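Local coordinates for outer membrane protein Omp121 (PDB 5FQ8) that probably imports nutrients across the bacterial outer membrane as a TonB-dependent transporter, a calcium-binding beta-barrel with an internal plug domain, at residues W185-R190 with R974-N979; S448-R453 with V487-S492; F472-L477 with G528-S533; R521-V526 with G595-V600; N727-I732 with M759-F764. All coordinates share one frame; numbering follows the deposited sequence.

Contact 1 (W185-R190 with R974-N979); sequences WSTVLR and RRFGFN. With C8E ((hydroxyethyloxy)tri(ethyloxy)octane), chain O.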
# COMPACT_ATOMS: atom_id res chain seq x y z
N TRP B 185 38.15 11.48 0.95
CA TRP B 185 37.95 10.30 0.13
C TRP B 185 37.83 9.07 1.01
O TRP B 185 38.40 9.00 2.10
CB TRP B 185 39.11 10.11 -0.83
CG TRP B 185 39.21 11.14 -1.82
CD1 TRP B 185 38.78 11.08 -3.10
CD2 TRP B 185 39.77 12.42 -1.65
NE1 TRP B 185 39.04 12.25 -3.74
CE2 TRP B 185 39.65 13.10 -2.87
CE3 TRP B 185 40.37 13.08 -0.58
CZ2 TRP B 185 40.11 14.38 -3.05
CZ3 TRP B 185 40.82 14.35 -0.76
CH2 TRP B 185 40.69 14.99 -1.98
N SER B 186 37.10 8.07 0.53
CA SER B 186 37.03 6.78 1.18
C SER B 186 37.37 5.70 0.17
O SER B 186 36.85 5.72 -0.95
CB SER B 186 35.66 6.54 1.79
OG SER B 186 34.62 6.97 0.94
N THR B 187 38.27 4.79 0.54
CA THR B 187 38.56 3.60 -0.23
C THR B 187 38.42 2.35 0.64
O THR B 187 38.44 2.41 1.87
CB THR B 187 39.96 3.62 -0.81
OG1 THR B 187 40.90 3.59 0.26
CG2 THR B 187 40.16 4.84 -1.64
N VAL B 188 38.30 1.20 -0.02
CA VAL B 188 37.93 -0.03 0.66
C VAL B 188 39.09 -0.55 1.49
O VAL B 188 40.24 -0.59 1.03
CB VAL B 188 37.45 -1.06 -0.37
CG1 VAL B 188 38.53 -1.32 -1.39
CG2 VAL B 188 37.03 -2.32 0.31
N LEU B 189 38.79 -0.96 2.72
CA LEU B 189 39.80 -1.18 3.76
C LEU B 189 40.27 -2.61 3.88
O LEU B 189 41.47 -2.84 4.05
CB LEU B 189 39.24 -0.75 5.12
CG LEU B 189 40.13 -1.05 6.32
CD1 LEU B 189 41.39 -0.25 6.21
CD2 LEU B 189 39.43 -0.72 7.61
N ARG B 190 39.35 -3.57 3.83
CA ARG B 190 39.69 -4.98 3.99
C ARG B 190 38.64 -5.78 3.25
O ARG B 190 37.45 -5.71 3.59
CB ARG B 190 39.77 -5.35 5.48
CG ARG B 190 39.10 -6.64 5.92
CD ARG B 190 40.03 -7.85 5.89
NE ARG B 190 41.22 -7.69 6.73
CZ ARG B 190 41.30 -8.08 8.00
NH1 ARG B 190 40.25 -8.65 8.57
NH2 ARG B 190 42.42 -7.91 8.69
N ARG B 974 38.34 2.89 4.34
CA ARG B 974 39.44 3.69 4.84
C ARG B 974 39.19 5.14 4.44
O ARG B 974 38.97 5.42 3.26
CB ARG B 974 40.74 3.19 4.23
CG ARG B 974 41.92 3.25 5.06
CD ARG B 974 43.11 3.24 4.16
NE ARG B 974 43.22 2.02 3.37
CZ ARG B 974 43.81 0.91 3.80
NH1 ARG B 974 44.32 0.87 5.01
NH2 ARG B 974 43.88 -0.15 3.02
N ARG B 975 39.19 6.05 5.40
CA ARG B 975 38.84 7.44 5.10
C ARG B 975 39.98 8.40 5.38
O ARG B 975 40.70 8.25 6.38
CB ARG B 975 37.59 7.84 5.88
CG ARG B 975 36.40 7.02 5.50
CD ARG B 975 35.24 7.26 6.42
NE ARG B 975 35.46 6.75 7.77
CZ ARG B 975 35.27 5.49 8.15
NH1 ARG B 975 34.87 4.60 7.27
NH2 ARG B 975 35.48 5.13 9.40
N PHE B 976 40.14 9.40 4.52
CA PHE B 976 41.25 10.36 4.61
C PHE B 976 40.91 11.63 3.84
O PHE B 976 40.48 11.57 2.69
CB PHE B 976 42.54 9.75 4.07
CG PHE B 976 42.44 9.17 2.68
CD1 PHE B 976 42.07 7.85 2.49
CD2 PHE B 976 42.76 9.92 1.57
CE1 PHE B 976 42.00 7.32 1.22
CE2 PHE B 976 42.69 9.40 0.30
CZ PHE B 976 42.31 8.09 0.12
N GLY B 977 41.16 12.79 4.45
CA GLY B 977 40.88 14.02 3.74
C GLY B 977 41.64 15.23 4.25
O GLY B 977 42.64 15.13 4.95
N PHE B 978 41.13 16.40 3.84
CA PHE B 978 41.65 17.71 4.23
C PHE B 978 40.53 18.57 4.78
O PHE B 978 39.36 18.37 4.48
CB PHE B 978 42.29 18.43 3.04
CG PHE B 978 43.55 17.79 2.56
CD1 PHE B 978 44.67 17.77 3.36
CD2 PHE B 978 43.61 17.20 1.32
CE1 PHE B 978 45.84 17.18 2.94
CE2 PHE B 978 44.76 16.60 0.88
CZ PHE B 978 45.88 16.59 1.70
N ASN B 979 40.90 19.55 5.60
CA ASN B 979 39.95 20.50 6.17
C ASN B 979 40.62 21.86 6.28
O ASN B 979 41.75 21.96 6.74
CB ASN B 979 39.47 20.06 7.55
CG ASN B 979 38.48 21.05 8.16
OD1 ASN B 979 37.53 21.45 7.51
ND2 ASN B 979 38.70 21.42 9.41
C1 C8E O . 47.13 12.19 7.24
C2 C8E O . 46.92 10.69 7.03
C3 C8E O . 46.80 10.34 5.55
C4 C8E O . 46.56 8.84 5.37
C5 C8E O . 46.75 8.36 3.93
C6 C8E O . 45.56 7.51 3.48
C7 C8E O . 45.67 7.06 2.03
C8 C8E O . 45.83 5.55 1.95
O9 C8E O . 45.72 5.12 0.62
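W185 and F976 form a hydrogen-bonded antiparallel pair: W185 N gives its hydrogen to F976 O (2.9 Å), and F976 N returns one to W185 O. W185 CB makes an off-centre CH-pi contact with the F976 ring, 4.2 Å from its centroid, while the indole rim has F976 O in its plane. The F976 ring is itself sandwiched, with W185 O over one face near the rim and C7 of the bound detergent C8E over the centre of the other. With an alanine here the detergent chain and W185 CB would probably lose the aromatic surface between them. S186 sits on the other face of the sheet with R975, its CB 3.8 Å from R975 CG, and close to the calcium ligand G281. T187 resumes backbone bonding, with T187 N to R974 O at 2.9 Å and R974 N back to T187 O. At L189, CG anti to the backbone N (chi1 174°) carries CD1 over one face of the R974 guanidinium, 3.4 Å from NH1. R974 also touches L938 of strand 928-941. Strand 177-188 thus meets strand 973-983, the last of the chain, in the antiparallel seam that closes a TonB-dependent receptor barrel.

Contact 2 (S448-R453 with V487-S492); sequences SEQITR and VSYQYS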
# COMPACT_ATOMS: atom_id res chain seq x y z
N SER B 448 7.37 0.31 -1.96
CA SER B 448 6.74 0.72 -0.72
C SER B 448 7.20 2.12 -0.34
O SER B 448 8.19 2.64 -0.84
CB SER B 448 7.05 -0.27 0.40
OG SER B 448 8.42 -0.25 0.71
N GLU B 449 6.41 2.75 0.51
CA GLU B 449 6.69 4.06 1.04
C GLU B 449 6.18 4.10 2.46
O GLU B 449 5.14 3.53 2.76
CB GLU B 449 6.03 5.16 0.20
CG GLU B 449 6.11 6.53 0.83
CD GLU B 449 5.47 7.59 -0.01
OE1 GLU B 449 5.81 7.69 -1.19
OE2 GLU B 449 4.60 8.30 0.51
N GLN B 450 6.94 4.72 3.34
CA GLN B 450 6.54 4.85 4.73
C GLN B 450 6.87 6.25 5.21
O GLN B 450 7.89 6.81 4.82
CB GLN B 450 7.24 3.81 5.60
CG GLN B 450 6.80 3.83 7.02
CD GLN B 450 7.68 2.99 7.90
OE1 GLN B 450 8.37 2.10 7.43
NE2 GLN B 450 7.67 3.27 9.20
N ILE B 451 6.00 6.82 6.01
CA ILE B 451 6.21 8.15 6.57
C ILE B 451 6.14 7.99 8.07
O ILE B 451 5.09 7.63 8.60
CB ILE B 451 5.20 9.17 6.05
CG1 ILE B 451 5.49 9.55 4.62
CG2 ILE B 451 5.22 10.42 6.89
CD1 ILE B 451 4.71 10.68 4.18
N THR B 452 7.25 8.24 8.75
CA THR B 452 7.26 8.13 10.19
C THR B 452 7.16 9.52 10.78
O THR B 452 7.62 10.49 10.19
CB THR B 452 8.53 7.44 10.69
OG1 THR B 452 8.92 6.41 9.79
CG2 THR B 452 8.27 6.84 12.04
N ARG B 453 6.52 9.61 11.93
CA ARG B 453 6.39 10.87 12.65
C ARG B 453 6.72 10.58 14.10
O ARG B 453 6.02 9.80 14.76
CB ARG B 453 4.99 11.45 12.53
CG ARG B 453 4.64 12.00 11.18
CD ARG B 453 3.27 12.63 11.23
NE ARG B 453 3.15 13.72 12.19
CZ ARG B 453 2.04 13.98 12.87
NH1 ARG B 453 0.98 13.20 12.70
NH2 ARG B 453 1.98 14.98 13.72
N VAL B 487 5.42 8.08 18.64
CA VAL B 487 5.86 7.73 17.30
C VAL B 487 4.65 7.19 16.58
O VAL B 487 3.78 6.57 17.19
CB VAL B 487 7.03 6.72 17.33
CG1 VAL B 487 6.70 5.58 18.22
CG2 VAL B 487 7.35 6.23 15.96
N SER B 488 4.55 7.49 15.29
CA SER B 488 3.54 6.88 14.45
C SER B 488 4.10 6.80 13.05
O SER B 488 5.07 7.47 12.72
CB SER B 488 2.22 7.66 14.49
OG SER B 488 2.20 8.76 13.59
N TYR B 489 3.52 5.93 12.23
CA TYR B 489 3.91 5.89 10.83
C TYR B 489 2.74 5.41 10.01
O TYR B 489 1.72 4.98 10.54
CB TYR B 489 5.15 5.03 10.58
CG TYR B 489 4.98 3.55 10.82
CD1 TYR B 489 4.34 2.74 9.90
CD2 TYR B 489 5.50 2.95 11.95
CE1 TYR B 489 4.20 1.41 10.11
CE2 TYR B 489 5.36 1.61 12.16
CZ TYR B 489 4.70 0.85 11.24
OH TYR B 489 4.56 -0.50 11.45
N GLN B 490 2.91 5.48 8.69
CA GLN B 490 1.92 5.02 7.73
C GLN B 490 2.66 4.32 6.61
O GLN B 490 3.44 4.94 5.90
CB GLN B 490 1.08 6.17 7.19
CG GLN B 490 -0.05 5.70 6.32
CD GLN B 490 -0.63 6.78 5.50
OE1 GLN B 490 -0.06 7.85 5.40
NE2 GLN B 490 -1.77 6.53 4.91
N TYR B 491 2.39 3.04 6.43
CA TYR B 491 3.09 2.25 5.44
C TYR B 491 2.14 1.86 4.31
O TYR B 491 0.95 1.69 4.52
CB TYR B 491 3.67 1.01 6.09
CG TYR B 491 4.39 0.10 5.14
CD1 TYR B 491 5.67 0.39 4.70
CD2 TYR B 491 3.80 -1.07 4.69
CE1 TYR B 491 6.33 -0.44 3.84
CE2 TYR B 491 4.45 -1.90 3.84
CZ TYR B 491 5.72 -1.59 3.42
OH TYR B 491 6.39 -2.41 2.56
N SER B 492 2.69 1.71 3.11
CA SER B 492 1.86 1.25 2.02
C SER B 492 2.75 0.66 0.93
O SER B 492 3.77 1.24 0.57
CB SER B 492 0.97 2.39 1.50
OG SER B 492 1.54 3.03 0.39
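Q450 reaches across to Y491 and Y489, two aromatic residues of the facing strand, and its side chain can be followed atom by atom. CB stands in the plane of the Y491 ring at its edge, 3.9 Å from CD1. CG passes the backbone of the partner strand, 3.7 Å from Q490 O. CD then comes alongside Y489 CD1, and NE2 ends over one face of the Y489 ring, 3.1 Å above its plane and nearest CG, with the amide turned 53° from the ring. CG lies anti to the backbone N (chi1 -176°) and the chain is extended beyond it, which carries the amide to Y489. Y491 lies beside S448, whose CB approaches Y491 OH, and that hydroxyl is hydrogen-bonded to E493. An alanine in place of Y491 would probably leave E493 without its phenol partner and open a gap beside S448 CB and Q450 CB. Farther along, T452 CG2 packs against Y489 CB (3.9 Å). Beneath these side chains, E449 with S492, I451 with Q490 and R453 with S488 are hydrogen-bonded pairs, each joined by two backbone bonds; R453 N to S488 O, at 2.7 Å, is one of them. Their side chains occupy the opposite face of the sheet, where a second copy of the protein packs: I451 meets I451 of that subunit, and R453 forms a salt bridge with E380 of the same neighbour. The arrangement is a long antiparallel hairpin, strands 446-469 and 472-495, in the wall of the transmembrane barrel, with its outer side forming part of the dimer interface.

Contact 3 (F472-L477 with G528-S533); sequences FNINAL and GQFEGS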
# COMPACT_ATOMS: atom_id res chain seq x y z
N PHE B 472 31.27 25.39 55.34
CA PHE B 472 30.40 24.47 54.65
C PHE B 472 29.81 25.11 53.40
O PHE B 472 29.97 26.31 53.15
CB PHE B 472 29.27 24.01 55.56
CG PHE B 472 29.70 23.07 56.63
CD1 PHE B 472 29.97 21.76 56.32
CD2 PHE B 472 29.82 23.49 57.93
CE1 PHE B 472 30.34 20.88 57.30
CE2 PHE B 472 30.20 22.62 58.92
CZ PHE B 472 30.47 21.30 58.60
N ASN B 473 29.14 24.30 52.61
CA ASN B 473 28.38 24.82 51.48
C ASN B 473 27.21 23.89 51.25
O ASN B 473 27.37 22.67 51.30
CB ASN B 473 29.23 24.95 50.22
CG ASN B 473 28.75 26.04 49.31
OD1 ASN B 473 27.57 26.40 49.33
ND2 ASN B 473 29.64 26.59 48.50
N ILE B 474 26.05 24.47 51.00
CA ILE B 474 24.81 23.73 50.81
C ILE B 474 24.29 24.05 49.42
O ILE B 474 24.22 25.22 49.04
CB ILE B 474 23.77 24.10 51.88
CG1 ILE B 474 24.40 24.05 53.26
CG2 ILE B 474 22.60 23.17 51.83
CD1 ILE B 474 23.46 24.44 54.34
N ASN B 475 23.93 23.02 48.66
CA ASN B 475 23.26 23.21 47.38
C ASN B 475 22.12 22.21 47.27
O ASN B 475 22.37 21.01 47.11
CB ASN B 475 24.24 23.07 46.21
CG ASN B 475 23.62 23.50 44.90
OD1 ASN B 475 22.51 23.10 44.56
ND2 ASN B 475 24.34 24.32 44.15
N ALA B 476 20.89 22.70 47.34
CA ALA B 476 19.70 21.89 47.20
C ALA B 476 19.05 22.15 45.85
O ALA B 476 19.17 23.23 45.29
CB ALA B 476 18.70 22.17 48.32
N LEU B 477 18.37 21.13 45.33
CA LEU B 477 17.65 21.23 44.07
C LEU B 477 16.39 20.39 44.19
O LEU B 477 16.48 19.19 44.46
CB LEU B 477 18.50 20.76 42.89
CG LEU B 477 18.25 21.32 41.48
CD1 LEU B 477 19.14 20.63 40.48
CD2 LEU B 477 16.81 21.17 41.06
N GLY B 528 14.88 15.33 43.91
CA GLY B 528 15.68 16.22 44.73
C GLY B 528 17.12 15.77 44.78
O GLY B 528 17.42 14.57 44.71
N GLN B 529 18.02 16.74 44.91
CA GLN B 529 19.46 16.47 44.87
C GLN B 529 20.17 17.39 45.85
O GLN B 529 20.26 18.60 45.62
CB GLN B 529 19.99 16.67 43.45
CG GLN B 529 21.44 16.37 43.29
CD GLN B 529 21.81 16.22 41.84
OE1 GLN B 529 21.00 15.79 41.04
NE2 GLN B 529 23.04 16.59 41.50
N PHE B 530 20.67 16.83 46.94
CA PHE B 530 21.31 17.60 48.01
C PHE B 530 22.82 17.51 47.91
O PHE B 530 23.38 16.41 48.00
CB PHE B 530 20.85 17.09 49.37
CG PHE B 530 21.38 17.90 50.51
CD1 PHE B 530 20.94 19.20 50.72
CD2 PHE B 530 22.28 17.36 51.40
CE1 PHE B 530 21.41 19.94 51.78
CE2 PHE B 530 22.75 18.09 52.47
CZ PHE B 530 22.31 19.39 52.66
N GLU B 531 23.47 18.66 47.77
CA GLU B 531 24.93 18.75 47.67
C GLU B 531 25.49 19.35 48.95
O GLU B 531 25.22 20.52 49.25
CB GLU B 531 25.34 19.60 46.47
CG GLU B 531 26.82 19.90 46.38
CD GLU B 531 27.46 19.25 45.18
OE1 GLU B 531 26.71 18.75 44.31
OE2 GLU B 531 28.70 19.23 45.10
N GLY B 532 26.27 18.57 49.68
CA GLY B 532 26.99 19.04 50.86
C GLY B 532 28.48 19.17 50.58
O GLY B 532 29.06 18.33 49.90
N SER B 533 29.09 20.22 51.12
CA SER B 533 30.46 20.57 50.80
C SER B 533 31.18 21.14 52.01
O SER B 533 30.64 22.02 52.69
CB SER B 533 30.48 21.57 49.64
OG SER B 533 31.76 22.14 49.47
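N475 and E531 form the firm centre of this contact between adjacent antiparallel strands of the transmembrane barrel, 472-495 and 513-534, whose local axes run 4.7 Å apart. Both strands reach short turns here, which probably places the contact at the periplasmic end. N475 N donates to E531 O, in the carbonyl plane, and E531 N donates to N475 O at 2.7 Å. Above this pair the two CB atoms touch at 3.6 Å. The polar ends then diverge: the N475 amide is hydrogen-bonded through OD1 to N464 of the next strand, and the E531 chain bends at chi2 and leads away from the contact.

The flanking pairs are held more loosely. Between N473 and S533 both backbone bonds are bent and weak, although their CB atoms still pack at 3.7 Å, and the L477-Q529 end is loose as well, with L477 N reaching Q529 O only weakly. At the extreme end, F472 lies on the surface with S533 O near its ring plane, and its ring meets W534 edge-to-face.

On the other face of the sheet G532, without a side chain, lies opposite I474, and the apolar packing is taken up by F530, a surface residue that may face lipid. With CG anti to the backbone N (chi1 -176°), the F530 ring reaches toward I474; A476 CB lies at its CD1 edge near the ring plane, 4.4 Å away, and CE1 meets I474 CG2 at 3.4 Å.

Contact 4 (R521-V526 with G595-V600); sequences RRLMGV and GNDADV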
# COMPACT_ATOMS: atom_id res chain seq x y z
N ARG B 521 3.59 7.24 25.18
CA ARG B 521 3.94 6.93 26.55
C ARG B 521 4.21 8.21 27.30
O ARG B 521 4.73 9.17 26.73
CB ARG B 521 5.18 6.04 26.62
CG ARG B 521 6.38 6.66 25.97
CD ARG B 521 7.55 5.70 25.90
NE ARG B 521 7.92 5.22 27.22
CZ ARG B 521 8.68 4.15 27.41
NH1 ARG B 521 9.13 3.48 26.37
NH2 ARG B 521 8.98 3.76 28.64
N ARG B 522 3.85 8.23 28.56
CA ARG B 522 4.00 9.42 29.38
C ARG B 522 4.65 9.05 30.70
O ARG B 522 4.54 7.93 31.19
CB ARG B 522 2.66 10.10 29.62
CG ARG B 522 2.11 10.77 28.39
CD ARG B 522 0.85 11.56 28.68
NE ARG B 522 0.41 12.25 27.48
CZ ARG B 522 -0.77 12.09 26.90
NH1 ARG B 522 -1.66 11.27 27.42
NH2 ARG B 522 -1.06 12.77 25.81
N LEU B 523 5.35 10.03 31.27
CA LEU B 523 6.03 9.85 32.53
C LEU B 523 6.04 11.17 33.27
O LEU B 523 6.21 12.22 32.66
CB LEU B 523 7.46 9.35 32.33
CG LEU B 523 8.32 9.17 33.57
CD1 LEU B 523 8.13 7.80 34.15
CD2 LEU B 523 9.75 9.39 33.22
N MET B 524 5.85 11.11 34.57
CA MET B 524 6.04 12.28 35.41
C MET B 524 6.88 11.87 36.61
O MET B 524 6.79 10.74 37.09
CB MET B 524 4.72 12.87 35.86
CG MET B 524 3.94 13.51 34.75
SD MET B 524 2.40 14.17 35.36
CE MET B 524 1.51 12.67 35.67
N GLY B 525 7.70 12.80 37.09
CA GLY B 525 8.48 12.53 38.28
C GLY B 525 8.75 13.78 39.08
O GLY B 525 8.65 14.91 38.58
N VAL B 526 9.11 13.57 40.34
CA VAL B 526 9.61 14.63 41.20
C VAL B 526 10.94 14.17 41.77
O VAL B 526 11.11 12.99 42.07
CB VAL B 526 8.60 14.96 42.32
CG1 VAL B 526 8.13 13.70 42.98
CG2 VAL B 526 9.23 15.90 43.33
N GLY B 595 15.53 3.58 38.78
CA GLY B 595 14.37 2.82 38.35
C GLY B 595 14.13 2.91 36.86
O GLY B 595 14.70 3.72 36.15
N ASN B 596 13.24 2.04 36.38
CA ASN B 596 12.92 2.01 34.96
C ASN B 596 11.55 1.38 34.77
O ASN B 596 11.11 0.56 35.58
CB ASN B 596 13.97 1.23 34.18
CG ASN B 596 13.90 1.48 32.71
OD1 ASN B 596 13.42 2.50 32.27
ND2 ASN B 596 14.39 0.54 31.94
N ASP B 597 10.90 1.76 33.68
CA ASP B 597 9.62 1.20 33.30
C ASP B 597 9.81 0.27 32.12
O ASP B 597 10.92 -0.10 31.76
CB ASP B 597 8.63 2.33 33.01
CG ASP B 597 9.17 3.35 32.02
OD1 ASP B 597 10.01 3.01 31.16
OD2 ASP B 597 8.76 4.52 32.10
N ALA B 598 8.71 -0.09 31.48
CA ALA B 598 8.74 -1.01 30.36
C ALA B 598 8.42 -0.30 29.06
O ALA B 598 8.04 0.87 29.04
CB ALA B 598 7.77 -2.16 30.60
N ASP B 599 8.59 -1.03 27.97
CA ASP B 599 8.17 -0.57 26.66
C ASP B 599 6.65 -0.46 26.61
O ASP B 599 5.94 -0.95 27.49
CB ASP B 599 8.70 -1.52 25.59
CG ASP B 599 8.97 -0.83 24.28
OD1 ASP B 599 8.23 0.11 23.95
OD2 ASP B 599 9.93 -1.25 23.59
N VAL B 600 6.13 0.19 25.57
CA VAL B 600 4.70 0.48 25.55
C VAL B 600 3.90 -0.80 25.37
O VAL B 600 4.33 -1.75 24.69
CB VAL B 600 4.33 1.49 24.46
CG1 VAL B 600 4.64 2.87 24.93
CG2 VAL B 600 5.04 1.18 23.18
O HOH W 1 8.10 6.60 29.57
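D597 and R521 form a salt bridge where the chain leaves barrel strand 582-596 and folds back toward strand 513-534, with strands 538-549 and 558-569 between them in the barrel wall. The start of a probably extracellular loop is thereby tied to the barrel wall, on the face away from R522, which pairs instead with E484. D597 OD1 lies 2.8 Å from R521 NH2, at the edge of the guanidinium and near its plane, although the carboxylate is turned 44° from that plane. The other oxygen, OD2, is hydrogen-bonded to S549 and also takes a weak bond of 3.3 Å from a water, which in turn accepts from R521 NE at 2.7 Å. Salt bridge and water together hold two nitrogens of the same guanidinium against one carboxylate, a negative charge that probably helps offset the nearby R485. L523 CD1 rests beside D597 OD2, 3.9 Å away. A598 follows with its methyl pointing away from the strand; its carbonyl oxygen accepts from T551 and lies 3.1 Å from R521 NH2. D599 stays at a distance: its OD1 is 4.2 Å from R521 NH1 and well out of the guanidinium plane, so charge alone relates them, and the anti lone pair of that oxygen takes the N-H of V600 instead. V600 supplies the apolar end of the contact. With chi1 at 59° and a bend at chi3, the R521 chain carries its guanidinium to D597, while nearer the backbone V600 CG1 packs on R521 CB at 3.6 Å.

Contact 5 (N727-I732 with M759-F764); sequences NWSKVI and MPVGVF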
# COMPACT_ATOMS: atom_id res chain seq x y z
N ASN B 727 35.27 -5.41 31.27
CA ASN B 727 33.93 -5.59 31.81
C ASN B 727 33.60 -7.06 31.93
O ASN B 727 33.88 -7.84 31.01
CB ASN B 727 32.88 -4.89 30.96
CG ASN B 727 31.49 -4.95 31.57
OD1 ASN B 727 31.23 -4.32 32.59
ND2 ASN B 727 30.59 -5.71 30.95
N TRP B 728 33.00 -7.43 33.04
CA TRP B 728 32.51 -8.79 33.26
C TRP B 728 30.98 -8.78 33.16
O TRP B 728 30.30 -8.16 33.98
CB TRP B 728 32.96 -9.32 34.62
CG TRP B 728 34.35 -9.90 34.65
CD1 TRP B 728 34.71 -11.19 34.41
CD2 TRP B 728 35.55 -9.21 34.99
NE1 TRP B 728 36.07 -11.34 34.56
CE2 TRP B 728 36.60 -10.13 34.92
CE3 TRP B 728 35.84 -7.89 35.34
CZ2 TRP B 728 37.91 -9.78 35.18
CZ3 TRP B 728 37.13 -7.54 35.60
CH2 TRP B 728 38.16 -8.48 35.51
N SER B 729 30.45 -9.47 32.16
CA SER B 729 29.02 -9.54 31.90
C SER B 729 28.46 -10.85 32.40
O SER B 729 29.03 -11.91 32.14
CB SER B 729 28.74 -9.42 30.40
OG SER B 729 27.37 -9.42 30.14
N LYS B 730 27.34 -10.80 33.10
CA LYS B 730 26.70 -12.05 33.50
C LYS B 730 25.23 -11.82 33.78
O LYS B 730 24.88 -11.17 34.77
CB LYS B 730 27.39 -12.63 34.73
CG LYS B 730 26.88 -13.99 35.15
CD LYS B 730 27.46 -14.39 36.50
CE LYS B 730 27.56 -15.90 36.65
NZ LYS B 730 27.75 -16.31 38.05
N VAL B 731 24.37 -12.35 32.90
CA VAL B 731 22.99 -12.62 33.29
C VAL B 731 23.02 -13.48 34.53
O VAL B 731 23.77 -14.46 34.57
CB VAL B 731 22.26 -13.33 32.14
CG1 VAL B 731 20.78 -13.45 32.46
CG2 VAL B 731 22.47 -12.61 30.85
N ILE B 732 22.27 -13.12 35.55
CA ILE B 732 22.31 -13.87 36.80
C ILE B 732 21.21 -14.91 36.86
O ILE B 732 21.46 -16.07 37.20
CB ILE B 732 22.27 -12.92 38.01
CG1 ILE B 732 23.67 -12.37 38.27
CG2 ILE B 732 21.79 -13.65 39.23
CD1 ILE B 732 23.82 -11.72 39.62
N MET B 759 25.39 -17.29 32.46
CA MET B 759 26.34 -17.05 31.40
C MET B 759 26.31 -15.59 30.98
O MET B 759 25.36 -14.86 31.31
CB MET B 759 26.03 -17.95 30.19
CG MET B 759 25.75 -19.39 30.54
SD MET B 759 26.13 -20.47 29.18
CE MET B 759 27.83 -20.06 28.91
N PRO B 760 27.32 -15.12 30.25
CA PRO B 760 27.32 -13.72 29.85
C PRO B 760 26.23 -13.43 28.84
O PRO B 760 25.66 -14.33 28.23
CB PRO B 760 28.71 -13.54 29.21
CG PRO B 760 29.51 -14.63 29.70
CD PRO B 760 28.58 -15.78 29.89
N VAL B 761 25.93 -12.15 28.68
CA VAL B 761 24.96 -11.75 27.68
C VAL B 761 25.49 -12.10 26.30
O VAL B 761 26.65 -11.82 25.98
CB VAL B 761 24.66 -10.25 27.78
CG1 VAL B 761 24.10 -9.78 26.50
CG2 VAL B 761 23.68 -10.00 28.87
N GLY B 762 24.66 -12.73 25.49
CA GLY B 762 25.01 -12.97 24.11
C GLY B 762 25.77 -14.25 23.85
O GLY B 762 26.72 -14.25 23.09
N VAL B 763 25.34 -15.36 24.46
CA VAL B 763 25.98 -16.64 24.23
C VAL B 763 25.60 -17.18 22.86
O VAL B 763 24.44 -17.12 22.46
CB VAL B 763 25.60 -17.62 25.33
CG1 VAL B 763 26.19 -18.98 25.04
CG2 VAL B 763 26.08 -17.12 26.65
N PHE B 764 26.58 -17.72 22.14
CA PHE B 764 26.35 -18.31 20.83
C PHE B 764 26.28 -19.83 20.94
O PHE B 764 27.07 -20.43 21.66
CB PHE B 764 27.45 -17.97 19.85
CG PHE B 764 27.30 -16.65 19.20
CD1 PHE B 764 26.61 -16.52 18.03
CD2 PHE B 764 27.88 -15.54 19.76
CE1 PHE B 764 26.49 -15.31 17.42
CE2 PHE B 764 27.79 -14.34 19.16
CZ PHE B 764 27.08 -14.21 17.98
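S729 and V731, at the end of barrel strand 716-731, meet the M759-V761 segment that leads into a small antiparallel sheet built of strands 741-746, 752-756, 763-766 and 793-794. The contact joins this added sheet to the barrel wall without forming a regular strand pair.

Two weak hydrogen bonds provide the polar links. V761 N points almost straight at S729 OG, with 165° at the hydrogen, but over a long 3.4 Å; chi1 of -177° brings that hydroxyl beside the carbonyl carbon and out to the incoming chain. V731 N to M759 O is shorter, at 3.1 Å, yet strongly bent.

Between them lies P760, which has no N-H to give. Its carbons meet S729 O instead: CA makes a C-H...O contact with this oxygen, and CB touches it at 3.4 Å. P760 also packs on D797 and N799. Farther on G762, at backbone angles that favour glycine, turns the corner into strand 763-766.

Apolar packing completes the contact below. V731 and V761 both rest on I697 of strand 697-712. The two valine side chains cross at about a right angle, bringing V731 CG2 to within 3.5 Å of V761 CG2.

Overall arrangement
All five contacts involve strands of one TonB-dependent receptor barrel. Contact 1 joins strands from its two ends, so the other four are nested within the loop it closes. Contacts 2 and 3 share strand 472-495 at places 47 Å apart between centres, and they interleave along the chain. Contact 3 shares strand 513-534 with contact 4, and their segments adjoin in sequence; contacts 2 and 4 come to about 7 Å between nearest atoms. Contact 5, later in the chain, lies about 14 Å from contact 4 at the nearest atoms. Strand pairing in contacts 1 to 3 thus builds the wall, while contacts 4 and 5 tie additional chain to it.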